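Local structure of putative pyrroline carboxylate reductase (Streptococcus pyogenes, 2AHR) at residues M112-M115 with Q121-T124; S149-S154 with D159-L164; S206-K209 with S214-D217. The protein probably catalyses the last step of proline biosynthesis, the NAD(P)H-dependent reduction of 1-pyrroline-5-carboxylate to L-proline. One frame throughout, in Å; residues are numbered along the deposited sequence.

Contact 1: residues M112-M115 with Q121-T124; sequences MPNM and QSST. With NAP (NADP nicotinamide-adenine-dinucleotide phosphate), chain S.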
# COMPACT_ATOMS: atom_id res chain seq x y z
N MSE E 112 4.93 31.31 -22.20
CA MSE E 112 5.18 29.95 -21.74
C MSE E 112 5.18 29.04 -22.95
O MSE E 112 4.12 28.59 -23.37
CB MSE E 112 4.17 29.48 -20.67
CG MSE E 112 4.51 28.09 -20.02
SE MSE E 112 6.29 27.75 -19.73
CE MSE E 112 6.55 29.03 -18.53
N PRO E 113 6.37 28.81 -23.53
CA PRO E 113 6.61 27.94 -24.68
C PRO E 113 6.94 26.50 -24.29
O PRO E 113 7.02 26.19 -23.09
CB PRO E 113 7.83 28.60 -25.35
CG PRO E 113 8.63 29.16 -24.18
CD PRO E 113 7.61 29.49 -23.08
N ASN E 114 7.11 25.64 -25.28
CA ASN E 114 7.59 24.29 -25.02
C ASN E 114 8.62 23.85 -26.06
O ASN E 114 8.91 24.59 -27.01
CB ASN E 114 6.43 23.29 -24.84
CG ASN E 114 5.61 23.08 -26.11
OD1 ASN E 114 6.14 23.13 -27.23
ND2 ASN E 114 4.32 22.83 -25.94
N MSE E 115 9.19 22.66 -25.89
CA MSE E 115 10.34 22.25 -26.71
C MSE E 115 9.91 21.98 -28.17
O MSE E 115 10.76 21.87 -29.06
CB MSE E 115 11.03 21.05 -26.06
CG MSE E 115 12.43 20.67 -26.60
SE MSE E 115 13.77 21.88 -26.44
CE MSE E 115 13.63 22.49 -24.79
N GLN E 121 6.13 24.21 -33.54
CA GLN E 121 4.81 23.77 -33.10
C GLN E 121 4.65 23.86 -31.58
O GLN E 121 3.90 23.07 -30.97
CB GLN E 121 4.50 22.36 -33.60
CG GLN E 121 4.14 22.28 -35.10
CD GLN E 121 3.77 20.87 -35.51
OE1 GLN E 121 2.97 20.19 -34.86
NE2 GLN E 121 4.37 20.42 -36.61
N SER E 122 5.33 24.83 -30.99
CA SER E 122 5.14 25.15 -29.59
C SER E 122 3.68 25.53 -29.33
O SER E 122 2.99 26.04 -30.23
CB SER E 122 6.07 26.28 -29.18
OG SER E 122 5.80 26.70 -27.86
N SER E 123 3.20 25.25 -28.12
CA SER E 123 1.91 25.76 -27.67
C SER E 123 2.23 26.79 -26.59
O SER E 123 2.51 26.42 -25.44
CB SER E 123 1.02 24.62 -27.14
OG SER E 123 0.95 23.53 -28.07
N THR E 124 2.18 28.07 -26.96
CA THR E 124 2.77 29.15 -26.17
C THR E 124 1.73 30.09 -25.59
O THR E 124 0.91 30.66 -26.32
CB THR E 124 3.76 29.97 -27.04
OG1 THR E 124 4.75 29.09 -27.59
CG2 THR E 124 4.48 31.05 -26.21
PA NAP S . 18.97 25.61 -19.34
O1A NAP S . 19.71 25.19 -18.11
O2A NAP S . 19.07 24.56 -20.39
O5B NAP S . 19.48 27.04 -19.91
C5B NAP S . 19.85 28.10 -19.07
C4B NAP S . 21.02 28.82 -19.73
O4B NAP S . 21.29 30.07 -19.12
C3B NAP S . 22.30 27.99 -19.67
O3B NAP S . 22.73 27.74 -20.99
C2B NAP S . 23.30 28.84 -18.89
O2B NAP S . 24.60 28.88 -19.46
C1B NAP S . 22.70 30.23 -19.02
N9A NAP S . 23.16 31.12 -17.93
C8A NAP S . 23.54 30.77 -16.65
N7A NAP S . 23.91 31.89 -15.99
C5A NAP S . 23.77 32.96 -16.82
C6A NAP S . 24.01 34.32 -16.65
N6A NAP S . 24.95 34.68 -15.77
N1A NAP S . 23.76 35.18 -17.70
C2A NAP S . 23.30 34.69 -18.91
N3A NAP S . 23.08 33.34 -19.07
C4A NAP S . 23.30 32.48 -18.04
O3 NAP S . 17.44 25.96 -18.95
PN NAP S . 16.20 25.88 -20.00
O1N NAP S . 15.62 24.51 -19.88
O2N NAP S . 16.58 26.39 -21.34
O5D NAP S . 15.16 26.92 -19.32
C5D NAP S . 15.30 28.32 -19.49
C4D NAP S . 13.97 29.01 -19.19
O4D NAP S . 12.93 28.52 -20.00
C3D NAP S . 13.54 28.79 -17.74
O3D NAP S . 13.21 30.05 -17.20
C2D NAP S . 12.32 27.88 -17.79
O2D NAP S . 11.40 28.23 -16.76
C1D NAP S . 11.81 28.11 -19.22
N1N NAP S . 11.17 26.95 -19.90
C2N NAP S . 11.88 25.80 -20.18
C3N NAP S . 11.26 24.74 -20.85
C7N NAP S . 12.04 23.53 -21.28
O7N NAP S . 11.35 22.55 -22.01
N7N NAP S . 13.34 23.41 -20.98
C4N NAP S . 9.92 24.85 -21.24
C5N NAP S . 9.21 26.01 -20.96
C6N NAP S . 9.85 27.05 -20.29
P2B NAP S . 25.68 27.68 -19.36
O1X NAP S . 27.01 28.22 -19.88
O2X NAP S . 25.85 27.27 -17.91
O3X NAP S . 25.24 26.49 -20.19
O HOH W 1 3.07 22.02 -28.51
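The turn that lets the Rossmann sheet change direction, from strand 108-112 into the antiparallel strand 122-128, also lines the nicotinamide end of the NADP pocket, and here P113 and N114 pack against S122 and T124. S122 OG accepts a nearly straight bond from N114 N at 3.1 Å and donates to T124 OG1 at 2.6 Å, so one hydroxyl ties the turn to the strand. With chi1 at 173°, S122 carries this oxygen opposite its own amide nitrogen and close to the alpha carbon of P113. A little farther along, T124 CA brings its hydrogen to M112 O, a CH...O contact of 3.2 Å. The N114 side chain turns back over the strand, where ND2 donates to a water at 3.0 Å. That water also accepts from S123 OG and donates to Q121 O at 2.8 Å. Outside the segments, N114 ND2 reaches A165 O and OD1 takes the amide of N116, so the orientation of the carboxamide is set from both ends. On the cofactor side, P113 O lies 3.1 Å from NAP C5N, while SE of selenomethionine M112 is 3.6 Å from the same carbon. In this buried setting the backbone amide and carboxamide of N114 are engaged by the strand, the water and neighbouring backbone, while P113 O, the M112 selenium and the M115 methyl border the nicotinamide.

Contact 2: residues S149-S154 with D159-L164; sequences STFDIS and DTFTAL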
# COMPACT_ATOMS: atom_id res chain seq x y z
N SER E 149 1.85 27.94 -32.04
CA SER E 149 0.61 28.68 -31.82
C SER E 149 0.72 29.53 -30.55
O SER E 149 1.66 29.35 -29.73
CB SER E 149 -0.56 27.71 -31.72
OG SER E 149 -0.76 27.06 -32.96
N THR E 150 -0.24 30.44 -30.39
CA THR E 150 -0.21 31.38 -29.28
C THR E 150 -1.56 31.39 -28.57
O THR E 150 -2.61 31.49 -29.21
CB THR E 150 0.15 32.80 -29.74
OG1 THR E 150 1.37 32.74 -30.50
CG2 THR E 150 0.37 33.73 -28.52
N PHE E 151 -1.51 31.26 -27.24
CA PHE E 151 -2.72 31.30 -26.43
C PHE E 151 -2.77 32.57 -25.59
O PHE E 151 -1.79 32.91 -24.91
CB PHE E 151 -2.83 30.07 -25.53
CG PHE E 151 -3.13 28.78 -26.26
CD1 PHE E 151 -4.44 28.28 -26.30
CD2 PHE E 151 -2.11 28.06 -26.88
CE1 PHE E 151 -4.72 27.08 -26.97
CE2 PHE E 151 -2.38 26.87 -27.56
CZ PHE E 151 -3.69 26.37 -27.59
N ASP E 152 -3.91 33.26 -25.64
CA ASP E 152 -4.17 34.46 -24.84
C ASP E 152 -4.65 34.00 -23.46
O ASP E 152 -5.83 33.68 -23.28
CB ASP E 152 -5.23 35.33 -25.54
CG ASP E 152 -5.69 36.54 -24.71
OD1 ASP E 152 -6.77 37.11 -25.05
OD2 ASP E 152 -5.02 36.93 -23.71
N ILE E 153 -3.72 33.94 -22.51
CA ILE E 153 -3.97 33.32 -21.20
C ILE E 153 -3.83 34.39 -20.09
O ILE E 153 -2.90 35.19 -20.13
CB ILE E 153 -2.94 32.15 -20.99
CG1 ILE E 153 -3.10 31.06 -22.07
CG2 ILE E 153 -2.99 31.52 -19.60
CD1 ILE E 153 -4.44 30.32 -22.08
N SER E 154 -4.77 34.44 -19.13
CA SER E 154 -4.60 35.31 -17.97
C SER E 154 -3.36 34.89 -17.21
O SER E 154 -3.06 33.70 -17.12
CB SER E 154 -5.76 35.14 -17.00
OG SER E 154 -6.95 35.65 -17.55
N ASP E 159 0.71 29.27 -14.33
CA ASP E 159 1.34 28.11 -13.66
C ASP E 159 0.70 26.78 -14.13
O ASP E 159 1.40 25.81 -14.37
CB ASP E 159 1.25 28.23 -12.13
CG ASP E 159 2.25 29.24 -11.55
OD1 ASP E 159 3.20 29.70 -12.24
OD2 ASP E 159 2.08 29.56 -10.37
N THR E 160 -0.63 26.77 -14.22
CA THR E 160 -1.37 25.65 -14.79
C THR E 160 -1.02 25.42 -16.26
O THR E 160 -0.90 24.28 -16.68
CB THR E 160 -2.91 25.85 -14.64
OG1 THR E 160 -3.22 26.13 -13.27
CG2 THR E 160 -3.69 24.62 -15.07
N PHE E 161 -0.85 26.50 -17.05
CA PHE E 161 -0.49 26.35 -18.45
C PHE E 161 0.95 25.82 -18.55
O PHE E 161 1.26 25.00 -19.41
CB PHE E 161 -0.63 27.69 -19.20
CG PHE E 161 -0.42 27.59 -20.70
CD1 PHE E 161 -1.51 27.58 -21.56
CD2 PHE E 161 0.87 27.54 -21.23
CE1 PHE E 161 -1.33 27.50 -22.94
CE2 PHE E 161 1.07 27.46 -22.63
CZ PHE E 161 -0.03 27.44 -23.48
N THR E 162 1.83 26.30 -17.68
CA THR E 162 3.20 25.75 -17.57
C THR E 162 3.19 24.22 -17.44
O THR E 162 4.01 23.53 -18.06
CB THR E 162 3.93 26.37 -16.37
OG1 THR E 162 3.96 27.80 -16.51
CG2 THR E 162 5.37 25.81 -16.22
N ALA E 163 2.26 23.69 -16.65
CA ALA E 163 2.14 22.24 -16.47
C ALA E 163 1.51 21.55 -17.67
O ALA E 163 1.97 20.49 -18.09
CB ALA E 163 1.33 21.91 -15.16
N LEU E 164 0.42 22.12 -18.21
CA LEU E 164 -0.30 21.48 -19.29
C LEU E 164 0.43 21.50 -20.61
O LEU E 164 0.24 20.60 -21.43
CB LEU E 164 -1.66 22.14 -19.51
CG LEU E 164 -2.70 22.00 -18.42
CD1 LEU E 164 -3.99 22.66 -18.96
CD2 LEU E 164 -2.93 20.55 -18.07
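Hydrophobic packing of a helix on a sheet joins F161 to F151 and I153 where the Rossmann-type nucleotide-binding domain passes into the helical dimerisation region. F151 belongs to strand 148-152, which ends the sheet within this chain, and I153 follows in the loop leading away from it; F161 stands on the first turns of the long helix 158-185. Both F151 and I153 send their beta carbons toward the helix, and F161 answers with its ring, because chi1 of -174° sets that ring opposite its own backbone nitrogen, pointing at the strand. Even so, the backbones stay well apart: the closest alpha carbons, of I153 and F161, are 8.3 Å from each other, and side chains bridge the interval. The two phenyl rings meet obliquely, with centroids 5.8 Å apart and planes inclined at 57°. Around them the hydrophobic layer continues through A125 of the neighbouring strand and M112, while I196 of the second subunit packs on both F151 and F161, so the layer extends across the dimer interface. Three successive ring carbons of F161 do the touching: CD1 is 3.9 Å from I153 CG1, CE1 is 3.9 Å from F151 CB, and CZ is 4.0 Å from F151 CD2.

Contact 3: residues S206-K209 with S214-D217; sequences SNLK and SPHD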
# COMPACT_ATOMS: atom_id res chain seq x y z
N SER E 206 -4.75 13.57 -33.62
CA SER E 206 -5.39 14.26 -34.75
C SER E 206 -6.86 13.92 -34.79
O SER E 206 -7.70 14.79 -35.02
CB SER E 206 -4.76 13.90 -36.09
OG SER E 206 -3.36 13.82 -35.98
N ASN E 207 -7.17 12.66 -34.56
CA ASN E 207 -8.54 12.19 -34.60
C ASN E 207 -9.39 12.90 -33.54
O ASN E 207 -10.47 13.41 -33.83
CB ASN E 207 -8.59 10.66 -34.48
CG ASN E 207 -9.91 10.08 -34.96
OD1 ASN E 207 -10.79 10.78 -35.45
ND2 ASN E 207 -10.06 8.76 -34.82
N LEU E 208 -8.89 12.97 -32.31
CA LEU E 208 -9.53 13.77 -31.26
C LEU E 208 -9.68 15.25 -31.67
O LEU E 208 -10.76 15.83 -31.55
CB LEU E 208 -8.76 13.66 -29.94
CG LEU E 208 -9.35 14.36 -28.71
CD1 LEU E 208 -10.72 13.81 -28.30
CD2 LEU E 208 -8.36 14.22 -27.55
N LYS E 209 -8.60 15.84 -32.16
CA LYS E 209 -8.59 17.25 -32.55
C LYS E 209 -9.71 17.59 -33.55
O LYS E 209 -10.42 18.58 -33.38
CB LYS E 209 -7.22 17.62 -33.13
CG LYS E 209 -7.08 19.08 -33.53
CD LYS E 209 -5.69 19.40 -34.04
CE LYS E 209 -5.56 20.88 -34.42
NZ LYS E 209 -6.56 21.25 -35.48
N SER E 214 -15.70 13.51 -27.28
CA SER E 214 -14.78 13.64 -26.15
C SER E 214 -13.80 12.45 -26.10
O SER E 214 -14.03 11.43 -26.75
CB SER E 214 -15.56 13.74 -24.84
OG SER E 214 -16.19 12.50 -24.51
N PRO E 215 -12.70 12.58 -25.33
CA PRO E 215 -11.84 11.41 -25.03
C PRO E 215 -12.59 10.18 -24.50
O PRO E 215 -12.33 9.06 -24.97
CB PRO E 215 -10.87 11.96 -23.99
CG PRO E 215 -10.76 13.43 -24.32
CD PRO E 215 -12.17 13.82 -24.72
N HIS E 216 -13.55 10.36 -23.58
CA HIS E 216 -14.36 9.24 -23.11
C HIS E 216 -15.32 8.65 -24.14
O HIS E 216 -15.56 7.45 -24.13
CB HIS E 216 -15.10 9.56 -21.81
CG HIS E 216 -14.25 9.44 -20.59
ND1 HIS E 216 -13.74 8.23 -20.16
CD2 HIS E 216 -13.80 10.36 -19.72
CE1 HIS E 216 -13.01 8.41 -19.08
NE2 HIS E 216 -13.03 9.70 -18.78
N ASP E 217 -15.84 9.48 -25.04
CA ASP E 217 -16.61 9.00 -26.19
C ASP E 217 -15.77 8.04 -27.02
O ASP E 217 -16.24 6.96 -27.40
CB ASP E 217 -17.08 10.16 -27.10
CG ASP E 217 -18.16 11.02 -26.47
OD1 ASP E 217 -18.95 10.52 -25.62
OD2 ASP E 217 -18.23 12.22 -26.83
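The peptide group linking S214 to P215 presents one flat face to L208, whose methyl carbon CD1 stands almost directly above the nitrogen, with L208 CD1 3.8 Å from P215 N. The carbonyl carbon of the same peptide is covered too, at 4.0 Å between L208 CD1 and S214 C. Beside this plane the pyrrolidine ring continues the apolar surface: L208 CD1 reaches both P215 CD, at 3.9 Å, and P215 CG, and L208 CD2 joins it at P215 CG, 4.1 Å away. The leucine and proline side chains approach at about a right angle. L208 achieves this reach by holding CG opposite its backbone nitrogen, chi1 -176°, which projects both methyl groups off helix 190-210.

The other flat group, the carboxylate of D217, serves the start of the second helix. Its OD2 receives the amide of S214 at 2.9 Å between S214 N and D217 OD2; the bond is nearly straight, but the donor approaches on the anti side, 34° out of the carboxylate plane. In return D217 N donates to S214 OG at 3.1 Å, satisfying an amide of the first helical turn that has no earlier carbonyl in the helix to bind. Farther along, the ring of H216 stacks on H216 of the third subunit. F218 adds to the cover over L208, as does T198 of the second subunit, and E177 of that subunit packs on P215.

S214 at the N-cap and D217 form a capping box, with P215 opening the first turn, and this box begins helix 215-222 directly after the short connection from helix 190-210 in the all-helical dimerisation region.

The three contacts follow one another along the chain, each closing before the next opens, and run from the cofactor-binding sheet into the helical dimerisation region. Contacts 1 and 2 are neighbours, with centres 9 Å apart: strands 122-128 and 148-152 lie side by side in one sheet, probably paired through T124 O and F151 N, and F161 packs against the backbone oxygens of M112 and S123. Contact 3 lies far out in the helical region, its centre about 22 Å from contact 1 and 21 Å from contact 2, reached through helices 158-185 and 190-210. All three touch the second subunit, whose S224 also binds this chain's NADP, so the cofactor site draws on both subunits.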